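Local coordinates for peptidoglycan-recognition protein SA (PDB 1SXR), which binds peptidoglycan of Gram-positive bacteria and activates the Toll pathway of innate immunity in Drosophila, at residues R18-K23 / I85-T90; A63-Q66 / D70-D73; I109-N114 / K118-A123; C134-Q137 / S142-Y145; G150-S155 / P171-N176. One frame throughout, in Å; residues are numbered along the deposited sequence.

In the fold
From the N terminus, interaction 1 comes first: it closes a long loop by bringing the end of helix 17-20 against strand 86-88. Nested within that loop, interaction 2 folds 70-73 back on the end of helix 50-67, and Thr-90 OG1 lies 3.7 Å from Asp-73 CB between the two. The remaining contacts follow in series. Interaction 3 joins the end of strand 106-111 to the approach of helix 122-137, and interaction 4 uses the last turn of the same helix against the turn before strand 145-149. Interaction 5 ties the loop after that strand to the C-terminal tail. It touches interaction 4 where Tyr-145 O meets His-172 ND1 at 2.8 Å. None of the loops cross.

Interaction 1 of 5, residues R18-K23 / I85-T90; sequences RQWGGK and IVYEGT
The indole NE1 of Trp-20 donates to the backbone O of Glu-88 at 2.8 Å. The bond is bent, with an angle of 140° at the hydrogen, but the acceptor lies almost in the indole plane, so the carbonyl meets the edge of the ring; the same oxygen is 3.3 Å from Trp-20 CZ2. Next to this bond, Tyr-87 turns its ring edge toward the face of the five-membered ring of Trp-20. The pair is an offset edge-to-face stack, with centroids 6.0 Å apart, planes at 82° and a closest approach of 4.1 Å between the two CD1 atoms. With chi1 at 57°, the indole CG of Trp-20 sits between its backbone N and carbonyl carbon, which swings the ring off the short helix and toward the strand. Gly-22 CA lies 3.4 Å above one indole face, and a CB on that glycine would clash with Trp-20 CH2. Trp-20 and Tyr-87 also both pack on Leu-58 of helix 50-67. A leucine in place of Trp-20 would probably leave the carbonyl of Glu-88 without its indole donor and open a gap beside the Tyr-87 edge. The carboxylate of Glu-88 turns elsewhere, to the backbone N of Lys-17. In this buried contact, therefore, a strand carbonyl satisfies the indole N-H, while the edge-to-face pair with Tyr-87 adds an undirected apolar contact beside it.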
# COMPACT_ATOMS: atom_id res chain seq x y z
N ARG A 18 7.42 -9.75 -11.51
CA ARG A 18 8.55 -10.48 -12.12
C ARG A 18 9.92 -9.96 -11.70
O ARG A 18 10.87 -10.74 -11.50
CB ARG A 18 8.43 -10.39 -13.65
CG ARG A 18 9.76 -10.42 -14.42
CD ARG A 18 9.63 -10.17 -15.93
NE ARG A 18 8.55 -10.98 -16.49
CZ ARG A 18 8.00 -10.80 -17.69
NH1 ARG A 18 8.42 -9.83 -18.49
NH2 ARG A 18 7.01 -11.59 -18.08
N GLN A 19 10.04 -8.65 -11.57
CA GLN A 19 11.31 -8.03 -11.28
C GLN A 19 11.77 -8.30 -9.86
O GLN A 19 12.96 -8.24 -9.59
CB GLN A 19 11.25 -6.53 -11.53
CG GLN A 19 11.00 -6.17 -12.98
CD GLN A 19 10.97 -4.67 -13.16
OE1 GLN A 19 9.90 -4.07 -13.12
NE2 GLN A 19 12.15 -4.07 -13.34
N TRP A 20 10.83 -8.58 -8.96
CA TRP A 20 11.22 -9.01 -7.60
C TRP A 20 11.05 -10.49 -7.33
O TRP A 20 11.27 -10.96 -6.21
CB TRP A 20 10.62 -8.15 -6.48
CG TRP A 20 9.11 -8.00 -6.39
CD1 TRP A 20 8.36 -6.96 -6.87
CD2 TRP A 20 8.18 -8.85 -5.66
NE1 TRP A 20 7.03 -7.13 -6.54
CE2 TRP A 20 6.90 -8.27 -5.79
CE3 TRP A 20 8.31 -10.04 -4.94
CZ2 TRP A 20 5.74 -8.85 -5.22
CZ3 TRP A 20 7.15 -10.62 -4.37
CH2 TRP A 20 5.89 -10.03 -4.52
N GLY A 21 10.70 -11.24 -8.36
CA GLY A 21 10.62 -12.70 -8.21
C GLY A 21 9.31 -13.18 -7.61
O GLY A 21 9.21 -14.29 -7.07
N GLY A 22 8.30 -12.33 -7.69
CA GLY A 22 6.99 -12.66 -7.11
C GLY A 22 6.21 -13.61 -7.99
O GLY A 22 6.46 -13.72 -9.21
N LYS A 23 5.25 -14.29 -7.37
CA LYS A 23 4.40 -15.28 -8.04
C LYS A 23 3.10 -14.64 -8.50
O LYS A 23 2.71 -13.58 -8.02
CB LYS A 23 4.05 -16.43 -7.07
CG LYS A 23 5.28 -17.22 -6.67
CD LYS A 23 4.97 -18.45 -5.83
CE LYS A 23 6.18 -19.39 -5.85
NZ LYS A 23 6.33 -20.22 -4.62
N ILE A 85 12.17 2.72 -3.70
CA ILE A 85 11.64 1.87 -4.76
C ILE A 85 10.19 1.52 -4.45
O ILE A 85 9.84 1.18 -3.31
CB ILE A 85 12.45 0.59 -4.90
CG1 ILE A 85 13.86 0.92 -5.38
CG2 ILE A 85 11.76 -0.41 -5.86
CD1 ILE A 85 14.72 -0.30 -5.45
N VAL A 86 9.37 1.59 -5.49
CA VAL A 86 7.98 1.19 -5.38
C VAL A 86 7.85 -0.21 -5.95
O VAL A 86 8.20 -0.44 -7.10
CB VAL A 86 7.06 2.14 -6.17
CG1 VAL A 86 5.62 1.63 -6.17
CG2 VAL A 86 7.14 3.57 -5.58
N TYR A 87 7.38 -1.15 -5.12
CA TYR A 87 7.24 -2.55 -5.56
C TYR A 87 5.76 -2.83 -5.84
O TYR A 87 4.89 -2.45 -5.05
CB TYR A 87 7.72 -3.50 -4.45
CG TYR A 87 9.17 -3.28 -4.10
CD1 TYR A 87 10.18 -3.93 -4.82
CD2 TYR A 87 9.53 -2.40 -3.08
CE1 TYR A 87 11.54 -3.73 -4.51
CE2 TYR A 87 10.88 -2.20 -2.76
CZ TYR A 87 11.86 -2.86 -3.48
OH TYR A 87 13.17 -2.63 -3.15
N GLU A 88 5.47 -3.43 -6.99
CA GLU A 88 4.11 -3.89 -7.26
C GLU A 88 3.73 -5.03 -6.32
O GLU A 88 4.43 -6.05 -6.26
CB GLU A 88 4.02 -4.38 -8.71
CG GLU A 88 2.60 -4.85 -9.09
CD GLU A 88 2.50 -5.37 -10.52
OE1 GLU A 88 3.37 -6.17 -10.97
OE2 GLU A 88 1.53 -4.98 -11.20
N GLY A 89 2.63 -4.86 -5.59
CA GLY A 89 2.04 -5.97 -4.85
C GLY A 89 0.91 -6.52 -5.69
O GLY A 89 1.12 -7.11 -6.77
N THR A 90 -0.30 -6.30 -5.22
CA THR A 90 -1.48 -6.61 -5.99
C THR A 90 -1.55 -5.80 -7.28
O THR A 90 -2.05 -6.28 -8.29
CB THR A 90 -2.69 -6.41 -5.08
OG1 THR A 90 -2.85 -7.57 -4.23
CG2 THR A 90 -3.95 -6.37 -5.89

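Interaction 2 of 5, residues A63-Q66 / D70-D73; sequences AYHQ and DFND
The ring of Phe-71 presents its edge to the face of the His-65 imidazole in an edge-to-face pair, with centroids 5.7 Å apart and planes at 75°. Tyr-64 CD2 and Asp-73 O both lie at the imidazole edge, near its plane. Phe-71 CD2 comes within 3.9 Å of His-65 CB, while His-65 ND1 bonds to the backbone N of Ser-75. The backbones are joined as well: Phe-71 N donates to His-65 O at 2.9 Å, just beyond Asp-70, where positive phi marks the exit from the helix. A second link is the Gln-66 amide. Extended beyond CG (chi2 -178°), its side chain carries NE2 to Asn-72 O at 2.9 Å, a nearly straight bond at 171° that nonetheless comes from above the carbonyl plane; NE2 also bonds to Pro-24 O. One water donates to both Gln-66 O and Phe-71 O, and Gln-66 CA makes a CH···O contact with the latter at 3.3 Å. Asp-73 forms a salt bridge with Lys-17 and bonds to Gln-62. Both segments overlap regions inferred to bind peptidoglycan. Polar atoms at the C-terminal end of the helix thus find partners in the returning chain, consistent with a well-ordered backbone in this probable binding region.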
# COMPACT_ATOMS: atom_id res chain seq x y z
N ALA A 63 4.27 -15.31 0.18
CA ALA A 63 4.02 -16.69 0.61
C ALA A 63 3.18 -16.72 1.87
O ALA A 63 2.26 -17.52 1.99
CB ALA A 63 5.34 -17.40 0.84
N TYR A 64 3.51 -15.89 2.83
CA TYR A 64 2.70 -15.83 4.05
C TYR A 64 1.26 -15.38 3.71
O TYR A 64 0.28 -15.98 4.13
CB TYR A 64 3.37 -14.86 5.04
CG TYR A 64 2.61 -14.64 6.32
CD1 TYR A 64 2.31 -15.67 7.18
CD2 TYR A 64 2.24 -13.35 6.67
CE1 TYR A 64 1.62 -15.42 8.38
CE2 TYR A 64 1.57 -13.09 7.83
CZ TYR A 64 1.25 -14.11 8.68
OH TYR A 64 0.56 -13.79 9.84
N HIS A 65 1.12 -14.32 2.93
CA HIS A 65 -0.22 -13.85 2.61
C HIS A 65 -1.04 -14.85 1.81
O HIS A 65 -2.22 -15.05 2.09
CB HIS A 65 -0.12 -12.53 1.85
CG HIS A 65 0.28 -11.39 2.72
ND1 HIS A 65 0.19 -10.07 2.33
CD2 HIS A 65 0.75 -11.38 3.99
CE1 HIS A 65 0.60 -9.29 3.32
NE2 HIS A 65 0.94 -10.06 4.34
N GLN A 66 -0.44 -15.46 0.79
CA GLN A 66 -1.15 -16.43 -0.05
C GLN A 66 -1.43 -17.74 0.65
O GLN A 66 -2.54 -18.28 0.50
CB GLN A 66 -0.37 -16.70 -1.34
CG GLN A 66 -0.47 -15.54 -2.32
CD GLN A 66 0.27 -15.82 -3.63
OE1 GLN A 66 1.35 -16.42 -3.62
NE2 GLN A 66 -0.32 -15.39 -4.76
N ASP A 70 -4.50 -16.87 3.32
CA ASP A 70 -5.50 -17.25 2.32
C ASP A 70 -5.93 -16.10 1.42
O ASP A 70 -7.07 -16.06 0.93
CB ASP A 70 -6.74 -17.88 2.99
CG ASP A 70 -6.41 -19.14 3.74
OD1 ASP A 70 -5.44 -19.83 3.36
OD2 ASP A 70 -7.05 -19.52 4.73
N PHE A 71 -5.03 -15.15 1.20
CA PHE A 71 -5.28 -14.07 0.26
C PHE A 71 -4.84 -14.51 -1.15
O PHE A 71 -4.08 -15.47 -1.30
CB PHE A 71 -4.47 -12.83 0.62
CG PHE A 71 -4.75 -12.27 1.98
CD1 PHE A 71 -5.96 -12.51 2.61
CD2 PHE A 71 -3.81 -11.43 2.59
CE1 PHE A 71 -6.21 -11.97 3.87
CE2 PHE A 71 -4.05 -10.89 3.85
CZ PHE A 71 -5.25 -11.16 4.47
N ASN A 72 -5.30 -13.78 -2.16
CA ASN A 72 -4.97 -14.14 -3.53
C ASN A 72 -3.56 -13.69 -3.90
O ASN A 72 -2.95 -14.24 -4.80
CB ASN A 72 -5.99 -13.56 -4.51
CG ASN A 72 -7.29 -14.34 -4.49
OD1 ASN A 72 -7.27 -15.56 -4.38
ND2 ASN A 72 -8.41 -13.63 -4.54
N ASP A 73 -3.05 -12.71 -3.16
CA ASP A 73 -1.74 -12.11 -3.48
C ASP A 73 -1.27 -11.37 -2.23
O ASP A 73 -2.00 -11.30 -1.21
CB ASP A 73 -1.90 -11.15 -4.66
CG ASP A 73 -0.64 -11.00 -5.48
OD1 ASP A 73 0.46 -11.30 -4.96
OD2 ASP A 73 -0.67 -10.51 -6.64
O HOH W 1 -4.90 -18.38 -0.87

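Interaction 3 of 5, residues I109-N114 / K118-A123; sequences IAFIGN and KLPSDA
Phe-111 has chi1 at -72°, which sets CG anti to its own carbonyl carbon and turns the phenyl ring from the strand end toward Pro-120. Lys-118 has the other decisive torsion: its chi1 of 65° starts the chain between the backbone N and the carbonyl carbon, and the extended remainder runs past the backbone of Asn-114. Phe-111 and Pro-120 make the buried half of the contact. Pro-120 CG approaches the phenyl ring off centre, 4.1 Å from the Phe-111 ring centroid and 30° from the ring normal, a CH-pi contact. Its shortest approach is to Phe-111 CD1 at 3.7 Å, and Pro-120 CB is 3.8 Å from the same CD1, so both proline carbons gather near that one ring atom. The two side chains cross at about a right angle. At the outer end Lys-118 meets Asn-114 through carbon: its CE stands 3.7 Å from Asn-114 O. The ammonium group passes on to Glu-47, with which NZ forms a salt bridge, while Asn-114 OD1 accepts from Val-116 N within the turn. Ser-121 is the N-cap of the coming helix, its OG bonded to Ala-124 N. The contact thus spans the short link from strand 106-111 to helix 122-137: Phe-111 packs on Ala-124 and Ala-128 of that helix, on Ile-40 of strand 35-42 and, together with Pro-120, on Leu-163 of helix 161-167.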
# COMPACT_ATOMS: atom_id res chain seq x y z
N ILE A 109 -1.34 1.19 0.11
CA ILE A 109 0.10 1.39 -0.08
C ILE A 109 0.78 1.19 1.26
O ILE A 109 0.43 1.89 2.22
CB ILE A 109 0.37 2.81 -0.59
CG1 ILE A 109 -0.33 3.03 -1.94
CG2 ILE A 109 1.88 3.12 -0.66
CD1 ILE A 109 -0.24 4.49 -2.41
N ALA A 110 1.73 0.26 1.32
CA ALA A 110 2.44 0.01 2.56
C ALA A 110 3.86 0.49 2.46
O ALA A 110 4.58 0.13 1.53
CB ALA A 110 2.42 -1.48 2.91
N PHE A 111 4.27 1.27 3.46
CA PHE A 111 5.68 1.51 3.67
C PHE A 111 6.31 0.30 4.35
O PHE A 111 5.80 -0.16 5.40
CB PHE A 111 5.83 2.74 4.55
CG PHE A 111 5.49 4.01 3.82
CD1 PHE A 111 6.44 4.68 3.04
CD2 PHE A 111 4.19 4.52 3.89
CE1 PHE A 111 6.09 5.85 2.37
CE2 PHE A 111 3.85 5.70 3.22
CZ PHE A 111 4.81 6.37 2.46
N ILE A 112 7.38 -0.24 3.76
CA ILE A 112 8.05 -1.40 4.34
C ILE A 112 8.82 -0.97 5.60
O ILE A 112 9.74 -0.13 5.53
CB ILE A 112 9.00 -2.06 3.33
CG1 ILE A 112 8.21 -2.51 2.10
CG2 ILE A 112 9.76 -3.21 4.00
CD1 ILE A 112 9.10 -3.05 0.96
N GLY A 113 8.46 -1.53 6.75
CA GLY A 113 9.13 -1.20 8.02
C GLY A 113 8.10 -0.89 9.11
O GLY A 113 6.89 -1.09 8.92
N ASN A 114 8.59 -0.43 10.27
CA ASN A 114 7.75 -0.24 11.44
C ASN A 114 7.88 1.21 11.81
O ASN A 114 8.93 1.65 12.28
CB ASN A 114 8.26 -1.11 12.58
CG ASN A 114 7.42 -0.99 13.83
OD1 ASN A 114 6.61 -0.05 13.97
ND2 ASN A 114 7.55 -1.96 14.73
N LYS A 118 9.22 6.28 14.22
CA LYS A 118 10.07 7.00 13.28
C LYS A 118 9.36 7.09 11.96
O LYS A 118 8.36 6.40 11.75
CB LYS A 118 11.39 6.24 13.08
CG LYS A 118 11.21 4.87 12.40
CD LYS A 118 12.51 4.11 12.21
CE LYS A 118 12.28 2.88 11.32
NZ LYS A 118 13.41 1.91 11.35
N LEU A 119 9.88 7.91 11.06
CA LEU A 119 9.31 8.05 9.72
C LEU A 119 10.07 7.20 8.72
O LEU A 119 11.25 6.88 8.93
CB LEU A 119 9.39 9.51 9.27
CG LEU A 119 8.44 10.53 9.88
CD1 LEU A 119 8.75 11.89 9.28
CD2 LEU A 119 6.99 10.14 9.62
N PRO A 120 9.42 6.85 7.61
CA PRO A 120 10.14 6.30 6.47
C PRO A 120 11.18 7.31 5.98
O PRO A 120 11.09 8.51 6.31
CB PRO A 120 9.05 6.12 5.41
CG PRO A 120 7.79 5.94 6.23
CD PRO A 120 7.96 6.94 7.37
N SER A 121 12.13 6.84 5.19
CA SER A 121 13.17 7.71 4.61
C SER A 121 12.57 8.82 3.75
O SER A 121 11.44 8.71 3.26
CB SER A 121 14.10 6.90 3.74
OG SER A 121 13.45 6.50 2.54
N ASP A 122 13.32 9.89 3.53
CA ASP A 122 12.83 10.93 2.65
C ASP A 122 12.52 10.36 1.27
O ASP A 122 11.52 10.74 0.64
CB ASP A 122 13.87 12.04 2.50
CG ASP A 122 13.93 12.96 3.70
OD1 ASP A 122 13.09 12.84 4.63
OD2 ASP A 122 14.80 13.84 3.80
N ALA A 123 13.36 9.44 0.81
CA ALA A 123 13.18 8.83 -0.50
C ALA A 123 11.86 8.06 -0.55
O ALA A 123 11.13 8.15 -1.53
CB ALA A 123 14.33 7.92 -0.82

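Interaction 4 of 5, residues C134-Q137 / S142-Y145; sequences CGVQ and SEDY
Apolar packing carries this contact, and Val-136 makes it with both methyl branches. CG1, anti to the backbone N at chi1 168°, lies against the aliphatic part of Glu-143, 3.7 Å from its CG and 3.9 Å from its CA. CG2 points into the turn and meets Tyr-145 at CE2, 3.6 Å away, and at CD2, 3.7 Å away. The valine crosses each of these two side chains at about a right angle, with one branch given to each. Polar atoms enter mainly through the turn backbone. The type I turn from Ser-142 to Tyr-145 is closed by Tyr-145 N donating to Ser-142 O at 3.2 Å. That carbonyl oxygen lies at the edge of the Tyr-145 ring, in its plane, and 3.5 Å from Val-136 CG2. An alanine in place of Val-136 would be likely to open a gap beside the tyrosine ring and leave the CG methylene of Glu-143 without its apolar neighbour. Tyr-145 also stacks on His-172, and the neighbouring Cys-134 is disulfide-bonded to Cys-11. This is the return point of a beta-alpha-beta crossover: from strand 106-111 the chain runs through helix 122-137 into strand 145-149, parallel to it with strand 35-42 between them.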
# COMPACT_ATOMS: atom_id res chain seq x y z
N CYS A 134 1.18 10.23 -9.96
CA CYS A 134 1.18 9.43 -11.16
C CYS A 134 -0.14 8.68 -11.34
O CYS A 134 -0.70 8.63 -12.45
CB CYS A 134 2.37 8.47 -11.12
SG CYS A 134 2.59 7.58 -12.67
N GLY A 135 -0.66 8.12 -10.25
CA GLY A 135 -1.96 7.44 -10.31
C GLY A 135 -3.07 8.36 -10.78
O GLY A 135 -3.94 7.95 -11.56
N VAL A 136 -3.04 9.61 -10.34
CA VAL A 136 -4.07 10.55 -10.79
C VAL A 136 -3.90 10.79 -12.29
O VAL A 136 -4.87 10.76 -13.06
CB VAL A 136 -4.04 11.85 -10.00
CG1 VAL A 136 -4.92 12.91 -10.67
CG2 VAL A 136 -4.54 11.61 -8.55
N GLN A 137 -2.66 10.99 -12.71
CA GLN A 137 -2.36 11.33 -14.09
C GLN A 137 -2.78 10.21 -15.04
O GLN A 137 -3.27 10.46 -16.15
CB GLN A 137 -0.86 11.61 -14.20
CG GLN A 137 -0.38 11.99 -15.58
CD GLN A 137 1.05 12.43 -15.54
OE1 GLN A 137 1.37 13.52 -15.06
NE2 GLN A 137 1.93 11.57 -16.02
N SER A 142 -8.88 9.04 -8.67
CA SER A 142 -9.64 10.23 -9.02
C SER A 142 -8.81 11.47 -8.69
O SER A 142 -7.93 11.44 -7.82
CB SER A 142 -10.98 10.27 -8.30
OG SER A 142 -10.82 10.23 -6.90
N GLU A 143 -9.07 12.57 -9.38
CA GLU A 143 -8.32 13.79 -9.09
C GLU A 143 -8.57 14.28 -7.65
O GLU A 143 -7.71 14.95 -7.08
CB GLU A 143 -8.64 14.88 -10.14
CG GLU A 143 -8.08 14.59 -11.54
CD GLU A 143 -7.94 15.84 -12.41
OE1 GLU A 143 -8.79 16.74 -12.29
OE2 GLU A 143 -6.99 15.91 -13.23
N ASP A 144 -9.73 13.95 -7.07
CA ASP A 144 -10.03 14.34 -5.70
C ASP A 144 -10.05 13.18 -4.71
O ASP A 144 -10.85 13.16 -3.77
CB ASP A 144 -11.35 15.12 -5.62
CG ASP A 144 -12.53 14.35 -6.20
OD1 ASP A 144 -12.32 13.40 -6.98
OD2 ASP A 144 -13.71 14.64 -5.93
N TYR A 145 -9.15 12.21 -4.92
CA TYR A 145 -9.11 11.03 -4.06
C TYR A 145 -8.94 11.41 -2.60
O TYR A 145 -8.35 12.45 -2.29
CB TYR A 145 -7.99 10.07 -4.48
CG TYR A 145 -6.60 10.57 -4.21
CD1 TYR A 145 -5.98 10.35 -2.99
CD2 TYR A 145 -5.90 11.29 -5.17
CE1 TYR A 145 -4.70 10.82 -2.73
CE2 TYR A 145 -4.62 11.75 -4.93
CZ TYR A 145 -4.03 11.53 -3.71
OH TYR A 145 -2.76 12.02 -3.47

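Interaction 5 of 5, residues G150-S155 / P171-N176; sequences GSQVIS and PHWLSN
The side-chain amide of Gln-152 uses both its oxygen and its nitrogen on the C-terminal tail. OE1 accepts from the indole NE1 of Trp-173 at 2.9 Å. The donor stands above the amide carbonyl plane, and the oxygen is itself tilted somewhat out of the indole plane, so neither group meets the other squarely. OE1 also bonds to the backbone N of Ala-149, giving it two donors. NE2 gives one bond to Leu-174 O at 3.0 Å, fairly straight at 160° and in the carbonyl plane, and a second to a water at 3.0 Å. That water in turn donates to Ser-175 O, so this carbonyl is tied to the same amide through solvent. The reach comes from the chain shape: beyond CG the glutamine is extended (chi2 -179°), which carries the amide obliquely across to the indole, the planes 37° apart and Gln-152 NE2 3.7 Å from Trp-173 CZ2. Within the loop, Gly-150 O accepts from both Val-153 N and Ile-154 N. Ser-175 N sits over the centre of one indole face, and Tyr-164 of helix 161-167 touches both Gln-152 and Trp-173. Gln-152 thus joins the loop after edge strand 145-149 to the C-terminal segment, which itself bonds to that strand through the backbones of His-172 and Leu-174 with Leu-147; the side chain of Gln-152 is about 8 Å from that of Thr-156, an inferred peptidoglycan contact.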
# COMPACT_ATOMS: atom_id res chain seq x y z
N GLY A 150 -4.83 3.31 7.63
CA GLY A 150 -5.55 2.10 7.99
C GLY A 150 -6.28 2.21 9.32
O GLY A 150 -7.41 1.75 9.46
N SER A 151 -5.60 2.80 10.30
CA SER A 151 -6.10 2.90 11.67
C SER A 151 -7.39 3.71 11.76
O SER A 151 -8.14 3.59 12.74
CB SER A 151 -5.02 3.47 12.58
OG SER A 151 -4.69 4.81 12.22
N GLN A 152 -7.66 4.51 10.74
CA GLN A 152 -8.89 5.33 10.78
C GLN A 152 -10.14 4.52 10.51
O GLN A 152 -11.24 4.96 10.85
CB GLN A 152 -8.81 6.48 9.77
CG GLN A 152 -7.72 7.47 10.07
CD GLN A 152 -7.70 8.59 9.05
OE1 GLN A 152 -6.84 8.64 8.17
NE2 GLN A 152 -8.68 9.51 9.15
N VAL A 153 -9.99 3.35 9.88
CA VAL A 153 -11.16 2.58 9.43
C VAL A 153 -11.23 1.12 9.88
O VAL A 153 -12.29 0.51 9.82
CB VAL A 153 -11.32 2.68 7.90
CG1 VAL A 153 -11.58 4.15 7.52
CG2 VAL A 153 -10.05 2.18 7.19
N ILE A 154 -10.10 0.54 10.31
CA ILE A 154 -10.15 -0.81 10.89
C ILE A 154 -9.35 -0.81 12.19
O ILE A 154 -8.69 0.18 12.52
CB ILE A 154 -9.62 -1.92 9.91
CG1 ILE A 154 -8.16 -1.65 9.54
CG2 ILE A 154 -10.50 -2.02 8.65
CD1 ILE A 154 -7.56 -2.77 8.71
N SER A 155 -9.45 -1.89 12.94
CA SER A 155 -8.76 -1.99 14.21
C SER A 155 -7.31 -2.38 14.00
O SER A 155 -6.98 -3.56 13.91
CB SER A 155 -9.44 -3.00 15.14
OG SER A 155 -10.74 -2.56 15.49
N PRO A 171 -1.82 16.74 1.36
CA PRO A 171 -3.04 17.09 0.65
C PRO A 171 -3.82 15.80 0.45
O PRO A 171 -3.23 14.72 0.31
CB PRO A 171 -2.54 17.62 -0.70
CG PRO A 171 -1.08 17.92 -0.51
CD PRO A 171 -0.60 16.99 0.57
N HIS A 172 -5.13 15.92 0.45
CA HIS A 172 -6.01 14.77 0.23
C HIS A 172 -6.33 14.02 1.51
O HIS A 172 -7.26 13.22 1.50
CB HIS A 172 -5.47 13.78 -0.83
CG HIS A 172 -5.40 14.35 -2.22
ND1 HIS A 172 -6.43 14.23 -3.13
CD2 HIS A 172 -4.42 15.03 -2.86
CE1 HIS A 172 -6.09 14.82 -4.26
NE2 HIS A 172 -4.87 15.31 -4.13
N TRP A 173 -5.60 14.26 2.60
CA TRP A 173 -5.97 13.57 3.84
C TRP A 173 -7.42 13.85 4.25
O TRP A 173 -7.85 15.02 4.27
CB TRP A 173 -5.01 13.87 5.01
CG TRP A 173 -5.39 13.07 6.23
CD1 TRP A 173 -5.34 11.70 6.36
CD2 TRP A 173 -5.91 13.56 7.46
NE1 TRP A 173 -5.78 11.32 7.60
CE2 TRP A 173 -6.14 12.43 8.31
CE3 TRP A 173 -6.22 14.84 7.95
CZ2 TRP A 173 -6.65 12.55 9.60
CZ3 TRP A 173 -6.71 14.95 9.25
CH2 TRP A 173 -6.92 13.82 10.06
N LEU A 174 -8.15 12.79 4.56
CA LEU A 174 -9.54 12.83 4.98
C LEU A 174 -9.65 12.46 6.45
O LEU A 174 -9.30 11.35 6.85
CB LEU A 174 -10.39 11.88 4.12
CG LEU A 174 -11.87 11.73 4.49
CD1 LEU A 174 -12.63 13.01 4.12
CD2 LEU A 174 -12.51 10.54 3.80
N SER A 175 -10.16 13.39 7.25
CA SER A 175 -10.21 13.20 8.70
C SER A 175 -11.31 12.27 9.18
O SER A 175 -11.18 11.66 10.23
CB SER A 175 -10.32 14.55 9.42
OG SER A 175 -11.41 15.29 8.91
N ASN A 176 -12.39 12.14 8.42
CA ASN A 176 -13.56 11.40 8.91
C ASN A 176 -14.11 10.35 7.95
O ASN A 176 -15.28 10.41 7.57
CB ASN A 176 -14.68 12.40 9.27
CG ASN A 176 -15.32 13.04 8.04
OD1 ASN A 176 -14.65 13.37 7.06
ND2 ASN A 176 -16.64 13.21 8.10
O HOH W 2 -10.20 9.24 11.75